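Side-chain contacts in putative uncharacterized protein (Ustilago maydis, PDB 4GNX), which binds single-stranded DNA as part of replication protein A, probably as its large subunit, through domains of the OB family: residues C[28-33]-C[37-42]; C[42-47]-C[51-56]. One frame throughout, in Å; residues are numbered along the deposited sequence.

Interaction 1. Residues C[28-33]-C[37-42]. With nucleotides of chain G.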
ATOM      1  N   ILE C  28      -6.367 -27.713  -4.022  1.00 61.84           N
ATOM      2  CA  ILE C  28      -5.092 -28.282  -4.399  1.00 62.39           C
ATOM      3  C   ILE C  28      -4.461 -27.392  -5.466  1.00 65.55           C
ATOM      4  O   ILE C  28      -5.061 -27.120  -6.506  1.00 68.38           O
ATOM      5  CB  ILE C  28      -5.248 -29.739  -4.843  1.00 63.33           C
ATOM      6  CG1 ILE C  28      -5.617 -30.591  -3.628  1.00 61.94           C
ATOM      7  CG2 ILE C  28      -3.973 -30.242  -5.491  1.00 64.78           C
ATOM      8  CD1 ILE C  28      -6.190 -31.952  -3.965  1.00 66.02           C
ATOM      9  N   ARG C  29      -3.262 -26.913  -5.181  1.00 65.79           N
ATOM     10  CA  ARG C  29      -2.588 -26.014  -6.076  1.00 71.53           C
ATOM     11  C   ARG C  29      -1.558 -26.772  -6.924  1.00 76.44           C
ATOM     12  O   ARG C  29      -0.800 -27.583  -6.396  1.00 76.37           O
ATOM     13  CB  ARG C  29      -1.942 -24.879  -5.271  1.00 72.98           C
ATOM     14  CG  ARG C  29      -1.504 -23.689  -6.111  1.00 79.34           C
ATOM     15  CD  ARG C  29      -1.228 -22.433  -5.296  1.00 81.46           C
ATOM     16  NE  ARG C  29      -0.650 -21.383  -6.137  1.00 88.04           N
ATOM     17  CZ  ARG C  29      -1.349 -20.567  -6.926  1.00 93.36           C
ATOM     18  NH1 ARG C  29      -2.669 -20.651  -6.974  1.00 92.48           N
ATOM     19  NH2 ARG C  29      -0.730 -19.654  -7.666  1.00 99.94           N
ATOM     20  N   HIS C  30      -1.563 -26.505  -8.237  1.00 81.89           N
ATOM     21  CA  HIS C  30      -0.576 -27.022  -9.214  1.00 86.65           C
ATOM     22  C   HIS C  30       0.324 -25.947  -9.735  1.00 89.11           C
ATOM     23  O   HIS C  30      -0.067 -24.784  -9.791  1.00 89.41           O
ATOM     24  CB  HIS C  30      -1.274 -27.608 -10.432  1.00 91.60           C
ATOM     25  CG  HIS C  30      -1.995 -28.885 -10.158  1.00 92.58           C
ATOM     26  ND1 HIS C  30      -1.358 -30.066 -10.077  1.00 93.94           N
ATOM     27  CD2 HIS C  30      -3.345 -29.143  -9.940  1.00 93.13           C
ATOM     28  CE1 HIS C  30      -2.253 -31.034  -9.815  1.00 94.80           C
ATOM     29  NE2 HIS C  30      -3.471 -30.467  -9.734  1.00 94.45           N
ATOM     30  N   TRP C  31       1.520 -26.318 -10.174  1.00 92.45           N
ATOM     31  CA  TRP C  31       2.390 -25.343 -10.813  1.00 96.97           C
ATOM     32  C   TRP C  31       3.358 -25.961 -11.772  1.00102.58           C
ATOM     33  O   TRP C  31       3.393 -27.182 -11.943  1.00102.52           O
ATOM     34  CB  TRP C  31       3.132 -24.508  -9.763  1.00 94.86           C
ATOM     35  CG  TRP C  31       4.338 -25.199  -9.180  1.00 95.21           C
ATOM     36  CD1 TRP C  31       5.642 -25.177  -9.664  1.00 99.49           C
ATOM     37  CD2 TRP C  31       4.390 -26.052  -7.986  1.00 91.61           C
ATOM     38  NE1 TRP C  31       6.469 -25.932  -8.877  1.00 99.00           N
ATOM     39  CE2 TRP C  31       5.786 -26.486  -7.852  1.00 93.90           C
ATOM     40  CE3 TRP C  31       3.461 -26.483  -7.051  1.00 86.65           C
ATOM     41  CZ2 TRP C  31       6.206 -27.312  -6.816  1.00 91.00           C
ATOM     42  CZ3 TRP C  31       3.898 -27.318  -6.012  1.00 84.12           C
ATOM     43  CH2 TRP C  31       5.236 -27.724  -5.903  1.00 86.16           C
ATOM     44  N   SER C  32       4.122 -25.084 -12.423  1.00108.16           N
ATOM     45  CA  SER C  32       5.328 -25.427 -13.179  1.00114.99           C
ATOM     46  C   SER C  32       6.255 -24.213 -13.252  1.00117.20           C
ATOM     47  O   SER C  32       5.797 -23.068 -13.169  1.00115.86           O
ATOM     48  CB  SER C  32       4.990 -25.896 -14.593  1.00121.13           C
ATOM     49  OG  SER C  32       6.172 -25.998 -15.374  1.00128.03           O
ATOM     50  N   ASN C  33       7.554 -24.468 -13.403  1.00120.50           N
ATOM     51  CA  ASN C  33       8.528 -23.397 -13.622  1.00124.94           C
ATOM     52  C   ASN C  33       9.827 -23.865 -14.290  1.00132.27           C
ATOM     53  O   ASN C  33       9.806 -24.285 -15.449  1.00137.63           O
ATOM     54  CB  ASN C  33       8.784 -22.566 -12.341  1.00119.68           C
ATOM     55  CG  ASN C  33       8.826 -23.407 -11.074  1.00112.34           C
ATOM     56  OD1 ASN C  33       9.557 -24.392 -10.982  1.00113.44           O
ATOM     57  ND2 ASN C  33       8.055 -22.997 -10.077  1.00105.70           N
ATOM     58  N   GLU C  37       7.665 -28.138 -10.549  1.00113.42           N
ATOM     59  CA  GLU C  37       6.358 -28.394 -11.157  1.00112.07           C
ATOM     60  C   GLU C  37       5.697 -29.487 -10.319  1.00105.99           C
ATOM     61  O   GLU C  37       6.115 -30.642 -10.373  1.00109.24           O
ATOM     62  CB  GLU C  37       6.512 -28.831 -12.623  1.00120.71           C
ATOM     63  CG  GLU C  37       5.251 -29.351 -13.298  1.00124.22           C
ATOM     64  CD  GLU C  37       5.185 -30.868 -13.343  1.00128.89           C
ATOM     65  OE1 GLU C  37       4.163 -31.426 -12.889  1.00127.94           O
ATOM     66  OE2 GLU C  37       6.152 -31.503 -13.831  1.00134.79           O
ATOM     67  N   GLY C  38       4.686 -29.131  -9.529  1.00 96.98           N
ATOM     68  CA  GLY C  38       4.087 -30.102  -8.613  1.00 89.61           C
ATOM     69  C   GLY C  38       2.768 -29.693  -8.010  1.00 82.31           C
ATOM     70  O   GLY C  38       2.021 -28.908  -8.601  1.00 82.32           O
ATOM     71  N   LYS C  39       2.485 -30.220  -6.821  1.00 76.20           N
ATOM     72  CA  LYS C  39       1.227 -29.920  -6.138  1.00 71.09           C
ATOM     73  C   LYS C  39       1.327 -29.753  -4.621  1.00 64.98           C
ATOM     74  O   LYS C  39       2.246 -30.258  -3.975  1.00 64.78           O
ATOM     75  CB  LYS C  39       0.146 -30.949  -6.488  1.00 72.62           C
ATOM     76  CG  LYS C  39       0.424 -32.372  -6.033  1.00 73.39           C
ATOM     77  CD  LYS C  39      -0.794 -33.243  -6.294  1.00 75.21           C
ATOM     78  CE  LYS C  39      -0.463 -34.725  -6.233  1.00 78.23           C
ATOM     79  NZ  LYS C  39      -1.715 -35.527  -6.131  1.00 79.66           N
ATOM     80  N   LEU C  40       0.356 -29.039  -4.067  1.00 60.13           N
ATOM     81  CA  LEU C  40       0.317 -28.785  -2.642  1.00 55.38           C
ATOM     82  C   LEU C  40      -1.052 -28.333  -2.168  1.00 52.03           C
ATOM     83  O   LEU C  40      -1.932 -27.999  -2.961  1.00 53.74           O
ATOM     84  CB  LEU C  40       1.337 -27.719  -2.270  1.00 54.65           C
ATOM     85  CG  LEU C  40       1.046 -26.284  -2.701  1.00 54.69           C
ATOM     86  CD1 LEU C  40       0.206 -25.547  -1.673  1.00 50.87           C
ATOM     87  CD2 LEU C  40       2.364 -25.558  -2.907  1.00 56.49           C
ATOM     88  N   PHE C  41      -1.222 -28.322  -0.859  1.00 47.52           N
ATOM     89  CA  PHE C  41      -2.422 -27.774  -0.285  1.00 45.85           C
ATOM     90  C   PHE C  41      -2.059 -27.352   1.116  1.00 42.13           C
ATOM     91  O   PHE C  41      -0.976 -27.672   1.618  1.00 41.77           O
ATOM     92  CB  PHE C  41      -3.547 -28.810  -0.250  1.00 47.21           C
ATOM     93  CG  PHE C  41      -3.508 -29.688   0.958  1.00 47.02           C
ATOM     94  CD1 PHE C  41      -4.448 -29.536   1.974  1.00 46.80           C
ATOM     95  CD2 PHE C  41      -2.510 -30.650   1.112  1.00 47.80           C
ATOM     96  CE1 PHE C  41      -4.402 -30.340   3.112  1.00 46.66           C
ATOM     97  CE2 PHE C  41      -2.474 -31.461   2.242  1.00 47.74           C
ATOM     98  CZ  PHE C  41      -3.416 -31.306   3.242  1.00 46.61           C
ATOM     99  N   SER C  42      -2.966 -26.645   1.756  1.00 39.95           N
ATOM    100  CA  SER C  42      -2.715 -26.238   3.103  1.00 38.26           C
ATOM    101  C   SER C  42      -3.981 -26.141   3.895  1.00 38.40           C
ATOM    102  O   SER C  42      -5.078 -26.016   3.370  1.00 40.04           O
ATOM    103  CB  SER C  42      -2.001 -24.896   3.133  1.00 37.74           C
ATOM    104  OG  SER C  42      -2.870 -23.879   2.684  1.00 38.18           O
TER
ATOM    105  P    DT G   4       2.481 -19.303  -8.056  1.00118.17           P
ATOM    106  OP1  DT G   4       1.537 -19.535  -9.181  1.00118.13           O
ATOM    107  OP2  DT G   4       3.742 -18.558  -8.304  1.00120.33           O
ATOM    108  O5'  DT G   4       1.680 -18.628  -6.849  1.00115.51           O
ATOM    109  C5'  DT G   4       1.969 -17.289  -6.384  1.00114.85           C
ATOM    110  C4'  DT G   4       0.730 -16.427  -6.465  1.00119.67           C
ATOM    111  O4'  DT G   4      -0.445 -17.271  -6.381  1.00122.69           O
ATOM    112  C3'  DT G   4       0.575 -15.378  -5.357  1.00129.39           C
ATOM    113  O3'  DT G   4       0.066 -14.142  -5.896  1.00143.02           O
ATOM    114  C2'  DT G   4      -0.473 -15.995  -4.449  1.00130.55           C
ATOM    115  C1'  DT G   4      -1.354 -16.666  -5.480  1.00132.11           C
ATOM    116  N1   DT G   4      -2.277 -17.703  -4.973  1.00139.31           N
ATOM    117  C2   DT G   4      -3.583 -17.674  -5.417  1.00138.26           C
ATOM    118  O2   DT G   4      -3.998 -16.857  -6.223  1.00129.48           O
ATOM    119  N3   DT G   4      -4.387 -18.652  -4.886  1.00141.86           N
ATOM    120  C4   DT G   4      -4.029 -19.625  -3.970  1.00146.67           C
ATOM    121  O4   DT G   4      -4.865 -20.439  -3.583  1.00145.26           O
ATOM    122  C5   DT G   4      -2.647 -19.588  -3.541  1.00145.43           C
ATOM    123  C7   DT G   4      -2.169 -20.599  -2.545  1.00144.32           C
ATOM    124  C6   DT G   4      -1.853 -18.639  -4.053  1.00141.79           C
ATOM    125  P    DT G   3       7.918 -22.477  -5.388  1.00 96.15           P
ATOM    126  OP1  DT G   3       8.319 -22.332  -6.811  1.00 98.61           O
ATOM    127  OP2  DT G   3       8.403 -21.504  -4.381  1.00 87.19           O
ATOM    128  O5'  DT G   3       6.327 -22.490  -5.343  1.00 94.75           O
ATOM    129  C5'  DT G   3       5.589 -22.969  -6.481  1.00 94.46           C
ATOM    130  C4'  DT G   3       4.166 -22.474  -6.416  1.00 89.83           C
ATOM    131  O4'  DT G   3       3.634 -22.753  -5.101  1.00 84.59           O
ATOM    132  C3'  DT G   3       3.999 -20.968  -6.631  1.00 92.05           C
ATOM    133  O3'  DT G   3       2.888 -20.757  -7.510  1.00103.32           O
ATOM    134  C2'  DT G   3       3.723 -20.435  -5.236  1.00 88.09           C
ATOM    135  C1'  DT G   3       2.985 -21.598  -4.610  1.00 85.29           C
ATOM    136  N1   DT G   3       3.018 -21.651  -3.137  1.00 83.83           N
ATOM    137  C2   DT G   3       1.870 -21.306  -2.457  1.00 77.00           C
ATOM    138  O2   DT G   3       0.848 -20.940  -3.016  1.00 73.93           O
ATOM    139  N3   DT G   3       1.969 -21.390  -1.090  1.00 73.54           N
ATOM    140  C4   DT G   3       3.070 -21.786  -0.353  1.00 78.02           C
ATOM    141  O4   DT G   3       3.005 -21.822   0.873  1.00 78.52           O
ATOM    142  C5   DT G   3       4.239 -22.145  -1.134  1.00 77.20           C
ATOM    143  C7   DT G   3       5.481 -22.587  -0.427  1.00 72.42           C
ATOM    144  C6   DT G   3       4.152 -22.061  -2.467  1.00 80.34           C
TER

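Interaction 2. Residues C[42-47]-C[51-56]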
ATOM      1  N   SER C  42      -2.966 -26.645   1.756  1.00 39.95           N
ATOM      2  CA  SER C  42      -2.715 -26.238   3.103  1.00 38.26           C
ATOM      3  C   SER C  42      -3.981 -26.141   3.895  1.00 38.40           C
ATOM      4  O   SER C  42      -5.078 -26.016   3.370  1.00 40.04           O
ATOM      5  CB  SER C  42      -2.001 -24.896   3.133  1.00 37.74           C
ATOM      6  OG  SER C  42      -2.870 -23.879   2.684  1.00 38.18           O
ATOM      7  N   VAL C  43      -3.790 -26.168   5.195  1.00 37.75           N
ATOM      8  CA  VAL C  43      -4.866 -26.190   6.137  1.00 38.51           C
ATOM      9  C   VAL C  43      -4.502 -25.223   7.252  1.00 37.22           C
ATOM     10  O   VAL C  43      -3.311 -25.052   7.574  1.00 36.45           O
ATOM     11  CB  VAL C  43      -4.985 -27.622   6.678  1.00 39.98           C
ATOM     12  CG1 VAL C  43      -5.002 -27.660   8.201  1.00 40.04           C
ATOM     13  CG2 VAL C  43      -6.176 -28.336   6.057  1.00 42.29           C
ATOM     14  N   ASN C  44      -5.501 -24.566   7.820  1.00 37.50           N
ATOM     15  CA  ASN C  44      -5.259 -23.764   9.002  1.00 37.52           C
ATOM     16  C   ASN C  44      -5.786 -24.512  10.208  1.00 40.09           C
ATOM     17  O   ASN C  44      -6.804 -25.211  10.120  1.00 43.85           O
ATOM     18  CB  ASN C  44      -5.861 -22.357   8.880  1.00 38.44           C
ATOM     19  CG  ASN C  44      -5.001 -21.410   8.041  1.00 38.56           C
ATOM     20  OD1 ASN C  44      -4.004 -21.809   7.438  1.00 37.92           O
ATOM     21  ND2 ASN C  44      -5.393 -20.140   7.995  1.00 40.66           N
ATOM     22  N   LEU C  45      -5.080 -24.380  11.330  1.00 39.70           N
ATOM     23  CA  LEU C  45      -5.377 -25.148  12.545  1.00 40.68           C
ATOM     24  C   LEU C  45      -5.485 -24.259  13.775  1.00 41.79           C
ATOM     25  O   LEU C  45      -4.735 -23.290  13.916  1.00 40.17           O
ATOM     26  CB  LEU C  45      -4.288 -26.189  12.780  1.00 38.72           C
ATOM     27  CG  LEU C  45      -4.051 -27.177  11.653  1.00 37.42           C
ATOM     28  CD1 LEU C  45      -2.732 -27.863  11.881  1.00 36.55           C
ATOM     29  CD2 LEU C  45      -5.180 -28.186  11.627  1.00 40.41           C
ATOM     30  N   LEU C  46      -6.394 -24.627  14.669  1.00 44.20           N
ATOM     31  CA  LEU C  46      -6.719 -23.827  15.837  1.00 46.90           C
ATOM     32  C   LEU C  46      -6.831 -24.659  17.116  1.00 50.61           C
ATOM     33  O   LEU C  46      -7.401 -25.757  17.108  1.00 52.04           O
ATOM     34  CB  LEU C  46      -8.057 -23.121  15.604  1.00 49.35           C
ATOM     35  CG  LEU C  46      -8.736 -22.506  16.833  1.00 52.35           C
ATOM     36  CD1 LEU C  46      -8.129 -21.138  17.151  1.00 51.44           C
ATOM     37  CD2 LEU C  46     -10.243 -22.429  16.631  1.00 55.39           C
ATOM     38  N   ASP C  47      -6.294 -24.124  18.210  1.00 52.59           N
ATOM     39  CA  ASP C  47      -6.602 -24.633  19.541  1.00 58.99           C
ATOM     40  C   ASP C  47      -6.642 -23.504  20.585  1.00 62.91           C
ATOM     41  O   ASP C  47      -6.580 -22.319  20.229  1.00 62.31           O
ATOM     42  CB  ASP C  47      -5.666 -25.796  19.948  1.00 59.39           C
ATOM     43  CG  ASP C  47      -4.216 -25.361  20.211  1.00 57.72           C
ATOM     44  OD1 ASP C  47      -3.932 -24.157  20.366  1.00 59.08           O
ATOM     45  OD2 ASP C  47      -3.344 -26.249  20.278  1.00 56.46           O
ATOM     46  N   GLU C  51      -3.227 -20.429  16.639  1.00 46.06           N
ATOM     47  CA  GLU C  51      -3.412 -20.924  15.290  1.00 46.62           C
ATOM     48  C   GLU C  51      -2.087 -21.269  14.611  1.00 45.12           C
ATOM     49  O   GLU C  51      -1.043 -20.697  14.937  1.00 45.99           O
ATOM     50  CB  GLU C  51      -4.187 -19.906  14.458  1.00 48.81           C
ATOM     51  CG  GLU C  51      -5.633 -19.726  14.903  1.00 56.38           C
ATOM     52  CD  GLU C  51      -6.357 -18.579  14.197  1.00 62.41           C
ATOM     53  OE1 GLU C  51      -6.225 -17.415  14.657  1.00 65.59           O
ATOM     54  OE2 GLU C  51      -7.075 -18.842  13.195  1.00 63.54           O
ATOM     55  N   ILE C  52      -2.124 -22.215  13.675  1.00 42.37           N
ATOM     56  CA  ILE C  52      -0.956 -22.482  12.854  1.00 39.79           C
ATOM     57  C   ILE C  52      -1.374 -23.011  11.493  1.00 39.79           C
ATOM     58  O   ILE C  52      -2.397 -23.697  11.372  1.00 39.11           O
ATOM     59  CB  ILE C  52       0.052 -23.446  13.540  1.00 38.93           C
ATOM     60  CG1 ILE C  52       1.349 -23.536  12.731  1.00 37.67           C
ATOM     61  CG2 ILE C  52      -0.551 -24.832  13.734  1.00 39.50           C
ATOM     62  CD1 ILE C  52       2.612 -23.683  13.549  1.00 37.32           C
ATOM     63  N   LYS C  53      -0.562 -22.672  10.489  1.00 39.16           N
ATOM     64  CA  LYS C  53      -0.702 -23.205   9.148  1.00 39.26           C
ATOM     65  C   LYS C  53       0.092 -24.493   8.954  1.00 41.28           C
ATOM     66  O   LYS C  53       1.262 -24.597   9.353  1.00 42.18           O
ATOM     67  CB  LYS C  53      -0.211 -22.186   8.141  1.00 38.32           C
ATOM     68  CG  LYS C  53      -0.525 -22.565   6.718  1.00 38.91           C
ATOM     69  CD  LYS C  53       0.004 -21.537   5.737  1.00 39.54           C
ATOM     70  CE  LYS C  53      -0.220 -22.024   4.316  1.00 41.41           C
ATOM     71  NZ  LYS C  53      -0.073 -20.940   3.316  1.00 44.39           N
ATOM     72  N   ALA C  54      -0.540 -25.464   8.306  1.00 40.76           N
ATOM     73  CA  ALA C  54       0.157 -26.653   7.876  1.00 39.51           C
ATOM     74  C   ALA C  54      -0.016 -26.876   6.368  1.00 40.05           C
ATOM     75  O   ALA C  54      -1.086 -26.613   5.811  1.00 40.34           O
ATOM     76  CB  ALA C  54      -0.351 -27.829   8.656  1.00 40.76           C
ATOM     77  N   THR C  55       1.033 -27.365   5.717  1.00 39.82           N
ATOM     78  CA  THR C  55       1.020 -27.557   4.272  1.00 40.99           C
ATOM     79  C   THR C  55       1.536 -28.940   3.898  1.00 43.63           C
ATOM     80  O   THR C  55       2.490 -29.463   4.498  1.00 43.59           O
ATOM     81  CB  THR C  55       1.931 -26.529   3.571  1.00 40.99           C
ATOM     82  OG1 THR C  55       1.489 -25.201   3.871  1.00 39.01           O
ATOM     83  CG2 THR C  55       1.928 -26.733   2.066  1.00 43.26           C
ATOM     84  N   GLY C  56       0.920 -29.524   2.881  1.00 45.27           N
ATOM     85  CA  GLY C  56       1.411 -30.767   2.344  1.00 47.80           C
ATOM     86  C   GLY C  56       1.817 -30.575   0.907  1.00 50.35           C
ATOM     87  O   GLY C  56       1.104 -29.900   0.160  1.00 51.41           O
TER

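Interaction 1. Residues C[28-33]-C[37-42]
R29 and L40 face each other as an antiparallel hydrogen-bonded pair in which each satisfies the backbone polar groups of the other. R29 N donates to L40 O at 2.8 Å, almost straight with 168° at the hydrogen, and L40 N returns the bond to R29 O at 3.0 Å. R29 O also meets the CA-H of K39. Two residues on, past H30 and K39, G38 O accepts W31 N at 3.1 Å and is touched by the CA-H of H30. The other edge of K39 is taken up by N58, whose side-chain OD1 receives K39 N, while K39 NZ ends in a salt bridge to D62.

The W31 indole lies flat over the G38 backbone, with G38 CA 3.7 Å from the centroid of its six-membered ring, a CH-pi contact only 7° off the ring normal. A chi1 of 80°, with CG between the backbone N and the carbonyl carbon, lays the ring across to the opposite strand. Its other face receives the DT3 sugar of chain G, DT3 C5' coming 3.6 Å from W31 CD2. L40 CD2 packs against W31 CZ3 and approaches the same sugar.

R29 and N33 send their polar ends to the DNA. The extended R29 chain carries its guanidinium to DT4 of chain G, where NH2 bonds O5' at 2.7 Å and, weakly, OP1; one face of the group covers the thymine at C6. N33 ND2 gives a weak bond to DT3 OP1, 3.3 Å away, while N33 OD1 takes G36 N. The chemistry thus divides the work: strand pairing satisfies the backbone, and a positive group, an amide and an indole face remain for phosphate, sugar and base, a mixture suited to gripping single-stranded DNA.

Interaction 2. Residues C[42-47]-C[51-56]
The beta hairpin formed by strands 39-46 and 51-57 of the N-terminal OB domain is held here by two hydrogen-bonded pairs, V43 with A54 and L45 with I52. The strand segments run antiparallel, 155° between their directions. V43 N donates to A54 O at 2.8 Å, and A54 N answers to V43 O at 2.9 Å, nearly straight at 173°. L45 and I52 exchange a second pair of bonds, that from L45 N to I52 O spanning 2.8 Å.

Side chains of these four residues share one face, and there the contact is apolar. L45 CD1 reaches diagonally to A54 CB at 4.0 Å, while L45 CB meets I52 CG2 at 4.1 Å, the two branched chains crossing at a slant. With chi1 of -57° the L45 CG stands beside its own backbone N, the direction that carries CD1 toward A54. I97 of strand 95-99 lies against both I52 and A54, extending this buried layer.

The opposite face, with S42, N44, L46, E51, K53 and T55, is more polar. N44 OD1 rests alongside the K53 aliphatic chain, 3.6 Å from CG, in a contact that is not a hydrogen bond. The fully extended K53 then passes S42, its CE coming 3.6 Å from S42 CB; K53 NZ bonds F88 O, and the side chain also packs on a thymine base of the DNA. Farther toward the turn, L46 CD1 covers E51 CG at 3.6 Å. D47 OD1 organises the turn by accepting from S49 OG and G50 N. The apolar layer probably faces the barrel interior while K53 reaches the DNA, and consecutive strands joined by a short turn build the antiparallel meander of an OB fold.

Overall arrangement
Interactions 1 and 2 follow one another along the chain, the 28-33/37-42 contact closing before the 42-47/51-56 contact opens, and their centres lie about 17 Å apart. Both use strand 39-46, with S42 common to the two, so strands 17-30, 39-46 and 51-57 form a continuous antiparallel meander within one sheet. The junction is direct: F41 O lies 2.9 Å from G56 N, a probable hydrogen bond, and L40 packs beside T55 and G56. Strand 39-46, central to both, thus joins the DNA-contacting end of the first hairpin to the buried second one, consistent with an OB-domain surface that receives successive nucleotides of the single strand.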